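Local coordinates for protein ribulose bisphosphate carboxylase (Hyperthermus butylicus DSM 5456, PDB 6HUN) that probably catalyses the addition of carbon dioxide and water to ribulose 1,5-bisphosphate, giving two 3-phosphoglycerates in an archaeal AMP degradation pathway, at residues 40-45 with 364-369; 90-93 with 99-102; 218-223 with 259-264. All blocks are in the same frame, centred on the assembly; numbering follows the deposited sequence.

Interactions 1 and 2 share the N-terminal sheet, in which strands 41-49 and 99-105 are neighbours, and their centres lie about 13 Å apart. A probable hydrogen bond joins them, Phe45 O to Val101 N at 2.8 Å, and Leu366 CD2 packs 3.9 Å from Trp102 NE1, so the loop at 364-369 reaches both. Interaction 3 belongs to the outer helices of the catalytic barrel, across the centre of the chain: its centre is about 41 Å from that of interaction 1 and 51 Å from that of interaction 2. All three lie away from the predicted catalytic and substrate-binding residues, so they are structural contacts of the two domains.

Interaction 1 of 3, residues 40-45 with 364-369; sequences EVIAVF and FHLEQP
At the border between the N-terminal sheet and the catalytic domain, Leu366 of an extended loop leans against Ile42 and Val44 of strand 41-49. One methyl does nearly all the work. Leu366 CD1 stands 3.9 Å from Val44 CG1 and 4.1 Å from Ile42 CG2, and it also rests on the strand's backbone, 3.6 Å from Ile42 O. The two strand residues project to the same side because they are two apart in a beta strand; Ala43 between them turns the other way. The branches differ in how they are offered. Ile42 holds CG2 anti to its own backbone N and meets the leucine at about a right angle, while CG1 and its end lead off from the loop. In Val44 CG1 sits between the backbone N and carbonyl carbon (chi1 52°), the setting that brings this methyl to the leucine.

Beta-branched residues suit this strand, which runs inside the sheet between strands 99-105 and 132-141, and a leucine suits the loop because its CD1 can touch both Ile42 CG2 and Val44 CG1. The loop comes from the part of the chain leading to the short strand 368-369, beyond which the barrel continues with strand 377-380. Its backbone is tied to the same sheet, since Leu366 N bonds to Asp139 OD2 on strand 132-141. Further along, Gln368 uses both ends of its buried amide, NE2 donating to Pro369 O and OE1 accepting from Lys317 NZ and Phe142 N.

Interaction 2 of 3, residues 90-93 with 99-102; sequences RFHD and WLVW
His92 and Leu100 face each other as an antiparallel hydrogen-bonded pair: His92 N donates to Leu100 O at 2.8 Å, and Leu100 N to His92 O at 2.7 Å. A third bond, Trp102 N to Arg90 O, is 3.0 Å long and straighter, at 165°. Between them Phe91 and Val101, and at the far end Asp93 and Trp99, form non-hydrogen-bonded pairs. Strands 87-93 and 99-105 thus make a beta hairpin, with 87-93 outermost in the sheet within this chain.

On the face carrying Arg90, His92, Leu100 and Trp102, the guanidinium of Arg90 lies flat over the indole, the planes only 7° apart and CZ 4.0 Å from the centroid of the six-membered ring. The arginine reaches it because CG is anti to the backbone N and the chain stays extended to NE, placing CD over the six-membered ring and CG beside Trp102 CE3. His92 CB meets the edge of that indole, 3.7 Å from Trp102 CZ3.

The other face has its own tryptophan. Asp93 CB sits over Trp99, 3.6 Å from the six-membered ring centroid in a CH-pi contact, and the carboxylate lies nearly flat on the indole while OD1 takes a bond from Gly95 N in the turn. Phe91 brings CD2 to Val101 CG2 at 4.0 Å, and this face packs on helix 55-65 through Ile55 and Ala59. Replacing Trp99 by an alanine would probably strip Asp93 and Phe91 CB of their aromatic support and open a gap beside Ile55. The two indoles thus meet opposite charges differently: the arginine's cation is probably steadied by the pi cloud of Trp102, whereas Asp93 lends Trp99 its aliphatic CB and has its carboxylate held by Gly95 N.

Interaction 3 of 3, residues 218-223 with 259-264; sequences ARLKEV and ADYGNK
Gly262 N donates to Ala259 O at 2.9 Å right behind Tyr261, the residue that reaches over to Leu220 and Lys221. With Asn263 N bonding to Val258 O, this makes a Schellman motif that closes helix 248-260. Gly262 is its C-prime residue, with a positive phi of 74°; a CB there would run into the preceding carbonyl O, hence glycine.

Tyr261, the first residue to leave the helical path, sends its ring across to helix 216-234. Leu220 CD2 lies 3.5 Å from Tyr261 CD2. A chi1 of 176° carries CG of the leucine toward the ring, and chi2 near 59° sets the methyl. Further out, CG, CD and CE of Lys221 run alongside the hydroxyl, the chain bending as it passes; the 3.0 Å between Lys221 CG and Tyr261 OH is unusually short. Tyr261 OH also has a weak hydrogen bond with Glu217 OE2. A tyrosine suits this partly exposed position because its ring meets the buried leucine while its polar end stays near the outer charged residues.

On the barrel side, Asn263 ND2 bonds to Tyr240 O on strand 239-243, tying the turn to the barrel. Helices 216-234 and 248-260 are successive outer helices of the eight-stranded alpha/beta (TIM) barrel, and the contact packs the turn leading into strand 265-269 against helix 216-234.

Interaction 1 of 3, residues 40-45 with 364-369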
loop_
_atom_site.group_PDB
_atom_site.type_symbol
_atom_site.label_atom_id
_atom_site.label_comp_id
_atom_site.label_asym_id
_atom_site.label_seq_id
_atom_site.Cartn_x
_atom_site.Cartn_y
_atom_site.Cartn_z
ATOM N N GLU A 40 -14.764 -22.095 -0.554
ATOM C CA GLU A 40 -13.340 -21.842 -0.691
ATOM C C GLU A 40 -13.181 -20.430 -1.221
ATOM O O GLU A 40 -14.049 -19.940 -1.944
ATOM C CB GLU A 40 -12.710 -22.839 -1.658
ATOM C CG GLU A 40 -12.782 -24.320 -1.227
ATOM C CD GLU A 40 -11.572 -25.065 -1.753
ATOM O OE1 GLU A 40 -11.689 -25.638 -2.866
ATOM O OE2 GLU A 40 -10.486 -25.030 -1.109
ATOM N N VAL A 41 -12.091 -19.768 -0.844
ATOM C CA VAL A 41 -11.721 -18.526 -1.533
ATOM C C VAL A 41 -11.210 -18.873 -2.918
ATOM O O VAL A 41 -10.425 -19.810 -3.082
ATOM C CB VAL A 41 -10.647 -17.760 -0.744
ATOM C CG1 VAL A 41 -10.003 -16.581 -1.636
ATOM C CG2 VAL A 41 -11.190 -17.281 0.570
ATOM N N ILE A 42 -11.651 -18.123 -3.930
ATOM C CA ILE A 42 -11.225 -18.321 -5.309
ATOM C C ILE A 42 -10.573 -17.030 -5.801
ATOM O O ILE A 42 -11.225 -15.993 -5.782
ATOM C CB ILE A 42 -12.431 -18.661 -6.202
ATOM C CG1 ILE A 42 -13.157 -19.948 -5.688
ATOM C CG2 ILE A 42 -11.975 -18.772 -7.645
ATOM C CD1 ILE A 42 -12.356 -21.089 -5.989
ATOM N N ALA A 43 -9.344 -17.106 -6.298
ATOM C CA ALA A 43 -8.681 -15.959 -6.942
ATOM C C ALA A 43 -8.590 -16.222 -8.441
ATOM O O ALA A 43 -8.263 -17.341 -8.847
ATOM C CB ALA A 43 -7.262 -15.743 -6.376
ATOM N N VAL A 44 -8.792 -15.189 -9.264
ATOM C CA VAL A 44 -8.524 -15.273 -10.689
ATOM C C VAL A 44 -7.384 -14.313 -11.037
ATOM O O VAL A 44 -7.441 -13.103 -10.739
ATOM C CB VAL A 44 -9.780 -15.046 -11.541
ATOM C CG1 VAL A 44 -10.486 -13.769 -11.143
ATOM C CG2 VAL A 44 -9.378 -15.054 -13.004
ATOM N N PHE A 45 -6.316 -14.883 -11.562
ATOM C CA PHE A 45 -5.069 -14.182 -11.854
ATOM C C PHE A 45 -4.911 -14.118 -13.358
ATOM O O PHE A 45 -5.236 -15.077 -14.052
ATOM C CB PHE A 45 -3.834 -14.916 -11.287
ATOM C CG PHE A 45 -3.827 -15.081 -9.793
ATOM C CD1 PHE A 45 -3.491 -14.021 -8.946
ATOM C CD2 PHE A 45 -4.043 -16.316 -9.223
ATOM C CE1 PHE A 45 -3.441 -14.241 -7.537
ATOM C CE2 PHE A 45 -4.017 -16.505 -7.873
ATOM C CZ PHE A 45 -3.723 -15.446 -7.008
ATOM N N PHE A 364 -13.269 -12.256 -16.244
ATOM C CA PHE A 364 -12.383 -11.430 -15.438
ATOM C C PHE A 364 -12.953 -11.102 -14.059
ATOM O O PHE A 364 -12.263 -10.470 -13.251
ATOM C CB PHE A 364 -12.092 -10.127 -16.174
ATOM C CG PHE A 364 -11.140 -10.290 -17.315
ATOM C CD1 PHE A 364 -11.611 -10.624 -18.575
ATOM C CD2 PHE A 364 -9.781 -10.084 -17.134
ATOM C CE1 PHE A 364 -10.732 -10.778 -19.645
ATOM C CE2 PHE A 364 -8.898 -10.229 -18.192
ATOM C CZ PHE A 364 -9.335 -10.593 -19.426
ATOM N N HIS A 365 -14.203 -11.485 -13.788
ATOM C CA HIS A 365 -14.844 -11.206 -12.516
ATOM C C HIS A 365 -15.561 -12.479 -12.085
ATOM O O HIS A 365 -15.875 -13.341 -12.913
ATOM C CB HIS A 365 -15.872 -10.034 -12.588
ATOM C CG HIS A 365 -15.321 -8.778 -13.182
ATOM N ND1 HIS A 365 -15.621 -8.370 -14.466
ATOM C CD2 HIS A 365 -14.505 -7.831 -12.664
ATOM C CE1 HIS A 365 -14.977 -7.244 -14.727
ATOM N NE2 HIS A 365 -14.316 -6.882 -13.646
ATOM N N LEU A 366 -15.839 -12.572 -10.799
ATOM C CA LEU A 366 -16.479 -13.760 -10.230
ATOM C C LEU A 366 -17.815 -13.384 -9.624
ATOM O O LEU A 366 -18.051 -12.237 -9.264
ATOM C CB LEU A 366 -15.590 -14.371 -9.134
ATOM C CG LEU A 366 -14.247 -14.916 -9.636
ATOM C CD1 LEU A 366 -13.170 -14.911 -8.551
ATOM C CD2 LEU A 366 -14.456 -16.299 -10.151
ATOM N N GLU A 367 -18.702 -14.351 -9.491
ATOM C CA GLU A 367 -19.965 -14.074 -8.813
ATOM C C GLU A 367 -19.665 -13.813 -7.336
ATOM O O GLU A 367 -18.755 -14.427 -6.780
ATOM C CB GLU A 367 -20.896 -15.272 -9.052
ATOM C CG GLU A 367 -21.877 -15.559 -7.988
ATOM C CD GLU A 367 -22.697 -16.782 -8.328
ATOM O OE1 GLU A 367 -23.127 -16.930 -9.502
ATOM O OE2 GLU A 367 -22.871 -17.615 -7.415
ATOM N N GLN A 368 -20.403 -12.860 -6.688
ATOM C CA GLN A 368 -20.135 -12.475 -5.296
ATOM C C GLN A 368 -21.428 -12.049 -4.580
ATOM O O GLN A 368 -21.897 -10.920 -4.777
ATOM C CB GLN A 368 -19.089 -11.352 -5.206
ATOM C CG GLN A 368 -18.852 -10.928 -3.751
ATOM C CD GLN A 368 -18.077 -11.992 -2.980
ATOM O OE1 GLN A 368 -16.871 -12.196 -3.233
ATOM N NE2 GLN A 368 -18.726 -12.650 -2.059
ATOM N N PRO A 369 -21.998 -12.897 -3.705
ATOM C CA PRO A 369 -23.040 -12.400 -2.788
ATOM C C PRO A 369 -22.420 -11.555 -1.682
ATOM O O PRO A 369 -21.272 -11.746 -1.276
ATOM C CB PRO A 369 -23.689 -13.684 -2.212
ATOM C CG PRO A 369 -22.852 -14.865 -2.709
ATOM C CD PRO A 369 -21.571 -14.265 -3.353
#

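Interaction 2 of 3, residues 90-93 with 99-102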
loop_
_atom_site.group_PDB
_atom_site.type_symbol
_atom_site.label_atom_id
_atom_site.label_comp_id
_atom_site.label_asym_id
_atom_site.label_seq_id
_atom_site.Cartn_x
_atom_site.Cartn_y
_atom_site.Cartn_z
ATOM N N ARG A 90 -7.946 -24.376 -13.108
ATOM C CA ARG A 90 -8.624 -23.918 -14.304
ATOM C C ARG A 90 -7.787 -22.866 -14.977
ATOM O O ARG A 90 -7.233 -21.982 -14.300
ATOM C CB ARG A 90 -10.007 -23.361 -13.973
ATOM C CG ARG A 90 -10.807 -22.990 -15.171
ATOM C CD ARG A 90 -12.159 -22.499 -14.756
ATOM N NE ARG A 90 -12.822 -21.835 -15.863
ATOM C CZ ARG A 90 -13.836 -20.999 -15.714
ATOM N NH1 ARG A 90 -14.278 -20.697 -14.494
ATOM N NH2 ARG A 90 -14.366 -20.428 -16.777
ATOM N N PHE A 91 -7.713 -22.972 -16.305
ATOM C CA PHE A 91 -6.849 -22.191 -17.171
ATOM C C PHE A 91 -7.641 -21.677 -18.366
ATOM O O PHE A 91 -8.445 -22.414 -18.967
ATOM C CB PHE A 91 -5.653 -23.060 -17.645
ATOM C CG PHE A 91 -4.753 -23.515 -16.524
ATOM C CD1 PHE A 91 -5.141 -24.542 -15.672
ATOM C CD2 PHE A 91 -3.515 -22.888 -16.305
ATOM C CE1 PHE A 91 -4.345 -24.940 -14.637
ATOM C CE2 PHE A 91 -2.689 -23.302 -15.281
ATOM C CZ PHE A 91 -3.095 -24.317 -14.435
ATOM N N HIS A 92 -7.375 -20.438 -18.751
ATOM C CA HIS A 92 -7.965 -19.838 -19.938
ATOM C C HIS A 92 -6.896 -19.038 -20.663
ATOM O O HIS A 92 -6.377 -18.035 -20.144
ATOM C CB HIS A 92 -9.181 -18.978 -19.616
ATOM C CG HIS A 92 -9.797 -18.337 -20.822
ATOM N ND1 HIS A 92 -10.690 -18.998 -21.644
ATOM C CD2 HIS A 92 -9.627 -17.109 -21.367
ATOM C CE1 HIS A 92 -11.067 -18.193 -22.619
ATOM N NE2 HIS A 92 -10.444 -17.039 -22.474
ATOM N N ASP A 93 -6.563 -19.497 -21.880
ATOM C CA ASP A 93 -5.533 -18.854 -22.693
ATOM C C ASP A 93 -6.108 -17.599 -23.361
ATOM O O ASP A 93 -7.096 -17.682 -24.104
ATOM C CB ASP A 93 -5.010 -19.886 -23.691
ATOM C CG ASP A 93 -3.972 -19.356 -24.629
ATOM O OD1 ASP A 93 -3.685 -18.159 -24.666
ATOM O OD2 ASP A 93 -3.476 -20.188 -25.421
ATOM N N TRP A 99 -2.557 -15.869 -19.498
ATOM C CA TRP A 99 -3.631 -16.794 -19.202
ATOM C C TRP A 99 -4.415 -16.280 -18.004
ATOM O O TRP A 99 -3.853 -15.646 -17.097
ATOM C CB TRP A 99 -3.070 -18.161 -18.871
ATOM C CG TRP A 99 -2.279 -18.817 -19.984
ATOM C CD1 TRP A 99 -1.141 -18.366 -20.607
ATOM C CD2 TRP A 99 -2.603 -20.048 -20.588
ATOM N NE1 TRP A 99 -0.746 -19.258 -21.558
ATOM C CE2 TRP A 99 -1.624 -20.307 -21.570
ATOM C CE3 TRP A 99 -3.608 -20.978 -20.373
ATOM C CZ2 TRP A 99 -1.628 -21.445 -22.321
ATOM C CZ3 TRP A 99 -3.631 -22.100 -21.135
ATOM C CH2 TRP A 99 -2.649 -22.334 -22.105
ATOM N N LEU A 100 -5.703 -16.577 -17.970
ATOM C CA LEU A 100 -6.418 -16.507 -16.710
ATOM C C LEU A 100 -6.212 -17.832 -15.996
ATOM O O LEU A 100 -6.367 -18.917 -16.591
ATOM C CB LEU A 100 -7.910 -16.202 -16.894
ATOM C CG LEU A 100 -8.191 -14.806 -17.481
ATOM C CD1 LEU A 100 -9.736 -14.598 -17.722
ATOM C CD2 LEU A 100 -7.735 -13.693 -16.549
ATOM N N VAL A 101 -5.899 -17.750 -14.712
ATOM C CA VAL A 101 -5.738 -18.910 -13.864
ATOM C C VAL A 101 -6.640 -18.745 -12.660
ATOM O O VAL A 101 -6.534 -17.756 -11.927
ATOM C CB VAL A 101 -4.278 -19.120 -13.408
ATOM C CG1 VAL A 101 -4.196 -20.368 -12.513
ATOM C CG2 VAL A 101 -3.353 -19.252 -14.599
ATOM N N TRP A 102 -7.476 -19.738 -12.400
ATOM C CA TRP A 102 -8.260 -19.756 -11.179
ATOM C C TRP A 102 -7.562 -20.624 -10.157
ATOM O O TRP A 102 -7.221 -21.788 -10.435
ATOM C CB TRP A 102 -9.682 -20.301 -11.405
ATOM C CG TRP A 102 -10.571 -19.416 -12.230
ATOM C CD1 TRP A 102 -11.646 -18.696 -11.787
ATOM C CD2 TRP A 102 -10.488 -19.179 -13.643
ATOM N NE1 TRP A 102 -12.219 -18.031 -12.823
ATOM C CE2 TRP A 102 -11.532 -18.306 -13.977
ATOM C CE3 TRP A 102 -9.634 -19.618 -14.655
ATOM C CZ2 TRP A 102 -11.741 -17.857 -15.285
ATOM C CZ3 TRP A 102 -9.835 -19.183 -15.932
ATOM C CH2 TRP A 102 -10.885 -18.315 -16.247
#

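Interaction 3 of 3, residues 218-223 with 259-264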
loop_
_atom_site.group_PDB
_atom_site.type_symbol
_atom_site.label_atom_id
_atom_site.label_comp_id
_atom_site.label_asym_id
_atom_site.label_seq_id
_atom_site.Cartn_x
_atom_site.Cartn_y
_atom_site.Cartn_z
ATOM N N ALA A 218 -7.767 23.522 14.160
ATOM C CA ALA A 218 -8.168 24.886 13.851
ATOM C C ALA A 218 -8.953 24.934 12.544
ATOM O O ALA A 218 -9.893 25.714 12.422
ATOM C CB ALA A 218 -6.940 25.800 13.810
ATOM N N ARG A 219 -8.612 24.082 11.585
ATOM C CA ARG A 219 -9.358 23.987 10.324
ATOM C C ARG A 219 -10.770 23.434 10.537
ATOM O O ARG A 219 -11.765 24.021 10.057
ATOM C CB ARG A 219 -8.583 23.095 9.344
ATOM C CG ARG A 219 -9.355 22.745 8.106
ATOM C CD ARG A 219 -8.401 22.141 7.074
ATOM N NE ARG A 219 -8.387 20.686 7.062
ATOM C CZ ARG A 219 -7.346 19.955 7.439
ATOM N NH1 ARG A 219 -6.246 20.558 7.883
ATOM N NH2 ARG A 219 -7.418 18.636 7.379
ATOM N N LEU A 220 -10.878 22.363 11.328
ATOM C CA LEU A 220 -12.165 21.743 11.639
ATOM C C LEU A 220 -13.115 22.715 12.352
ATOM O O LEU A 220 -14.300 22.780 12.023
ATOM C CB LEU A 220 -11.927 20.505 12.503
ATOM C CG LEU A 220 -13.126 19.738 13.040
ATOM C CD1 LEU A 220 -13.942 19.276 11.840
ATOM C CD2 LEU A 220 -12.720 18.573 14.001
ATOM N N LYS A 221 -12.626 23.449 13.346
ATOM C CA LYS A 221 -13.467 24.473 13.978
ATOM C C LYS A 221 -14.028 25.456 12.950
ATOM O O LYS A 221 -15.219 25.796 12.979
ATOM C CB LYS A 221 -12.655 25.238 15.016
ATOM C CG LYS A 221 -12.059 24.395 16.136
ATOM C CD LYS A 221 -11.257 25.257 17.126
ATOM C CE LYS A 221 -12.169 26.102 18.015
ATOM N NZ LYS A 221 -12.759 27.301 17.328
ATOM N N GLU A 222 -13.170 25.978 12.069
ATOM C CA GLU A 222 -13.627 26.971 11.103
ATOM C C GLU A 222 -14.632 26.393 10.109
ATOM O O GLU A 222 -15.546 27.106 9.668
ATOM C CB GLU A 222 -12.449 27.580 10.355
ATOM C CG GLU A 222 -11.586 28.496 11.176
ATOM C CD GLU A 222 -12.369 29.660 11.704
ATOM O OE1 GLU A 222 -12.944 30.428 10.878
ATOM O OE2 GLU A 222 -12.433 29.794 12.948
ATOM N N VAL A 223 -14.482 25.121 9.732
ATOM C CA VAL A 223 -15.446 24.526 8.809
ATOM C C VAL A 223 -16.749 24.169 9.518
ATOM O O VAL A 223 -17.833 24.335 8.943
ATOM C CB VAL A 223 -14.836 23.299 8.093
ATOM C CG1 VAL A 223 -15.888 22.614 7.174
ATOM C CG2 VAL A 223 -13.620 23.739 7.317
ATOM N N ALA A 259 -15.831 13.674 15.708
ATOM C CA ALA A 259 -17.022 13.222 16.423
ATOM C C ALA A 259 -17.479 14.257 17.466
ATOM O O ALA A 259 -18.668 14.587 17.545
ATOM C CB ALA A 259 -16.725 11.874 17.098
ATOM N N ASP A 260 -16.544 14.785 18.274
ATOM C CA ASP A 260 -16.928 15.747 19.320
ATOM C C ASP A 260 -17.528 17.022 18.753
ATOM O O ASP A 260 -18.296 17.694 19.457
ATOM C CB ASP A 260 -15.717 16.100 20.178
ATOM C CG ASP A 260 -15.274 14.935 21.023
ATOM O OD1 ASP A 260 -16.110 14.004 21.145
ATOM O OD2 ASP A 260 -14.138 14.934 21.559
ATOM N N TYR A 261 -17.168 17.401 17.518
ATOM C CA TYR A 261 -17.766 18.577 16.888
ATOM C C TYR A 261 -19.063 18.268 16.169
ATOM O O TYR A 261 -19.611 19.162 15.514
ATOM C CB TYR A 261 -16.794 19.256 15.915
ATOM C CG TYR A 261 -15.779 20.172 16.573
ATOM C CD1 TYR A 261 -16.103 21.461 16.949
ATOM C CD2 TYR A 261 -14.511 19.738 16.828
ATOM C CE1 TYR A 261 -15.168 22.277 17.546
ATOM C CE2 TYR A 261 -13.586 20.535 17.407
ATOM C CZ TYR A 261 -13.916 21.801 17.766
ATOM O OH TYR A 261 -12.961 22.580 18.364
ATOM N N GLY A 262 -19.635 17.086 16.358
ATOM C CA GLY A 262 -20.922 16.834 15.744
ATOM C C GLY A 262 -20.877 16.593 14.242
ATOM O O GLY A 262 -21.933 16.575 13.623
ATOM N N ASN A 263 -19.684 16.413 13.639
ATOM C CA ASN A 263 -19.598 16.040 12.226
ATOM C C ASN A 263 -19.713 14.522 12.106
ATOM O O ASN A 263 -19.323 13.783 13.021
ATOM C CB ASN A 263 -18.277 16.525 11.608
ATOM C CG ASN A 263 -18.235 16.365 10.087
ATOM O OD1 ASN A 263 -19.033 16.974 9.384
ATOM N ND2 ASN A 263 -17.278 15.554 9.571
ATOM N N LYS A 264 -20.253 14.053 10.973
ATOM C CA LYS A 264 -20.639 12.658 10.833
ATOM C C LYS A 264 -19.743 11.898 9.858
ATOM O O LYS A 264 -19.984 10.705 9.625
ATOM C CB LYS A 264 -22.073 12.529 10.382
ATOM C CG LYS A 264 -23.072 13.116 11.447
ATOM C CD LYS A 264 -22.969 12.257 12.700
ATOM C CE LYS A 264 -23.960 11.079 12.629
ATOM N NZ LYS A 264 -23.894 10.180 13.829
#